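Local coordinates for alkaline phosphatase (Antarctic bacterium, PDB 2W5V), which probably hydrolyses phosphate monoesters at alkaline pH through a phosphoserine intermediate, using zinc and magnesium ions, at residues B[257-262]-B[302-307]. The protein carries 1 engineered substitution. Numbering follows the deposited sequence.
With ZN (zinc ion), chain G; ZN (zinc ion), chain H.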
loop_
_atom_site.group_PDB
_atom_site.type_symbol
_atom_site.label_atom_id
_atom_site.label_comp_id
_atom_site.label_asym_id
_atom_site.label_seq_id
_atom_site.Cartn_x
_atom_site.Cartn_y
_atom_site.Cartn_z
ATOM N N GLN B 257 -13.172 -13.682 -6.574
ATOM C CA GLN B 257 -14.255 -12.825 -7.053
ATOM C C GLN B 257 -14.169 -11.372 -6.609
ATOM O O GLN B 257 -15.024 -10.556 -6.970
ATOM C CB GLN B 257 -15.622 -13.425 -6.715
ATOM C CG GLN B 257 -15.815 -14.814 -7.307
ATOM C CD GLN B 257 -17.239 -15.306 -7.213
ATOM O OE1 GLN B 257 -18.183 -14.514 -7.195
ATOM N NE2 GLN B 257 -17.405 -16.621 -7.151
ATOM N N ILE B 258 -13.136 -11.040 -5.840
ATOM C CA ILE B 258 -12.894 -9.651 -5.503
ATOM C C ILE B 258 -12.743 -8.853 -6.802
ATOM O O ILE B 258 -13.249 -7.734 -6.935
ATOM C CB ILE B 258 -11.635 -9.498 -4.636
ATOM C CG1 ILE B 258 -11.811 -10.266 -3.316
ATOM C CG2 ILE B 258 -11.353 -8.021 -4.374
ATOM C CD1 ILE B 258 -10.496 -10.632 -2.619
ATOM N N ASP B 259 -12.056 -9.451 -7.764
ATOM C CA ASP B 259 -11.834 -8.847 -9.076
ATOM C C ASP B 259 -13.163 -8.541 -9.784
ATOM O O ASP B 259 -13.334 -7.490 -10.397
ATOM C CB ASP B 259 -10.983 -9.810 -9.915
ATOM C CG ASP B 259 -10.691 -9.286 -11.314
ATOM O OD1 ASP B 259 -10.155 -8.175 -11.444
ATOM O OD2 ASP B 259 -10.987 -10.000 -12.287
ATOM N N TRP B 260 -14.113 -9.463 -9.680
ATOM C CA TRP B 260 -15.383 -9.314 -10.382
ATOM C C TRP B 260 -16.232 -8.179 -9.801
ATOM O O TRP B 260 -16.894 -7.453 -10.539
ATOM C CB TRP B 260 -16.146 -10.642 -10.392
ATOM C CG TRP B 260 -15.300 -11.795 -10.897
ATOM C CD1 TRP B 260 -14.055 -11.714 -11.461
ATOM C CD2 TRP B 260 -15.653 -13.186 -10.910
ATOM N NE1 TRP B 260 -13.606 -12.968 -11.805
ATOM C CE2 TRP B 260 -14.564 -13.889 -11.478
ATOM C CE3 TRP B 260 -16.778 -13.907 -10.491
ATOM C CZ2 TRP B 260 -14.569 -15.278 -11.638
ATOM C CZ3 TRP B 260 -16.783 -15.287 -10.652
ATOM C CH2 TRP B 260 -15.685 -15.958 -11.223
ATOM N N GLY B 261 -16.197 -8.021 -8.484
ATOM C CA GLY B 261 -16.824 -6.880 -7.843
ATOM C C GLY B 261 -16.229 -5.578 -8.354
ATOM O O GLY B 261 -16.954 -4.611 -8.602
ATOM N N GLY B 262 -14.906 -5.550 -8.508
ATOM C CA GLY B 262 -14.212 -4.381 -9.034
ATOM C C GLY B 262 -14.609 -4.052 -10.469
ATOM O O GLY B 262 -14.857 -2.897 -10.810
ATOM N N HIS B 302 -3.043 -7.722 -9.015
ATOM C CA HIS B 302 -3.187 -6.347 -9.498
ATOM C C HIS B 302 -4.405 -5.739 -8.792
ATOM O O HIS B 302 -5.083 -6.427 -8.025
ATOM C CB HIS B 302 -3.446 -6.345 -11.000
ATOM C CG HIS B 302 -4.641 -7.163 -11.375
ATOM N ND1 HIS B 302 -5.928 -6.690 -11.252
ATOM C CD2 HIS B 302 -4.741 -8.444 -11.792
ATOM C CE1 HIS B 302 -6.776 -7.641 -11.610
ATOM N NE2 HIS B 302 -6.080 -8.714 -11.945
ATOM N N GLU B 303 -4.683 -4.460 -9.050
ATOM C CA GLU B 303 -5.864 -3.791 -8.498
ATOM C C GLU B 303 -6.918 -3.736 -9.593
ATOM O O GLU B 303 -6.573 -3.777 -10.782
ATOM C CB GLU B 303 -5.511 -2.354 -8.073
ATOM C CG GLU B 303 -6.609 -1.627 -7.287
ATOM C CD GLU B 303 -7.634 -0.846 -8.141
ATOM O OE1 GLU B 303 -7.461 -0.693 -9.378
ATOM O OE2 GLU B 303 -8.634 -0.378 -7.545
ATOM N N THR B 304 -8.196 -3.630 -9.232
ATOM C CA THR B 304 -9.189 -3.391 -10.286
ATOM C C THR B 304 -10.282 -2.414 -9.894
ATOM O O THR B 304 -10.768 -2.429 -8.765
ATOM C CB THR B 304 -9.827 -4.679 -10.857
ATOM O OG1 THR B 304 -11.117 -4.892 -10.284
ATOM C CG2 THR B 304 -8.956 -5.863 -10.629
ATOM N N GLY B 305 -10.637 -1.548 -10.837
ATOM C CA GLY B 305 -11.755 -0.637 -10.661
ATOM C C GLY B 305 -11.416 0.744 -10.120
ATOM O O GLY B 305 -12.246 1.649 -10.173
ATOM N N GLY B 306 -10.202 0.919 -9.603
ATOM C CA GLY B 306 -9.852 2.180 -8.971
ATOM C C GLY B 306 -10.726 2.406 -7.747
ATOM O O GLY B 306 -11.118 3.531 -7.450
ATOM N N PHE B 307 -11.047 1.318 -7.052
ATOM C CA PHE B 307 -11.850 1.368 -5.827
ATOM C C PHE B 307 -11.265 2.402 -4.860
ATOM O O PHE B 307 -10.057 2.426 -4.606
ATOM C CB PHE B 307 -11.892 -0.035 -5.196
ATOM C CG PHE B 307 -12.685 -0.133 -3.911
ATOM C CD1 PHE B 307 -14.083 -0.176 -3.925
ATOM C CD2 PHE B 307 -12.030 -0.246 -2.694
ATOM C CE1 PHE B 307 -14.804 -0.300 -2.747
ATOM C CE2 PHE B 307 -12.742 -0.360 -1.503
ATOM C CZ PHE B 307 -14.133 -0.392 -1.528
HETATM ZN ZN ZN G . -10.034 -8.762 -13.945
HETATM ZN ZN ZN H . -6.624 -10.695 -11.598
HETATM O O HOH W 1 -11.506 -5.383 -6.911
HETATM O O HOH W 2 -10.761 -10.482 -15.721
#
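The two-zinc centre of the alkaline phosphatase fold is built here, where Asp259 on helix 258-263 and His302, next to Glu303, meet with each holding a different zinc ion. Asp259 is bidentate: OD2 lies 2.3 Å and OD1 2.6 Å from the chain G zinc, whose other protein ligands are His263, one turn on along the same helix, the distant His337 and phosphorylated Ser84. A carboxylate suits the place because both oxygens can share one cation, and with CG anti to the backbone N (chi1 180°) it reaches from the helix into the site. His302 binds the chain H zinc through NE2 at 2.1 Å, alongside Asp43, Asp301 and the same phosphoserine. Its ring presents the CE1 edge to Asp259, with OD1 near the ring plane, 3.4 Å from CE1; this polarised C-H probably makes the carboxylate a tolerable neighbour. The other ring nitrogen is tethered too, since ND1 donates to Glu303 O at an N-H...O angle of 166°, which helps fix the rotation of the imidazole while NE2 faces its metal; the ring of His337 stacks on it.

Behind the metals the two backbones close up. Gly262 and Gly305 approach to 4.8 Å between CA atoms, and a CB on either would collide with the other segment. Gly305 also has a positive phi, 94°, that a side chain would make strained. Gly262 CA carries only hydrogens, so Thr304 OG1 approaches it to 3.4 Å. The hydroxyl suits a water that joins the segments, donating to Ile258 O at 2.9 Å and weakly accepting from Thr304 OG1.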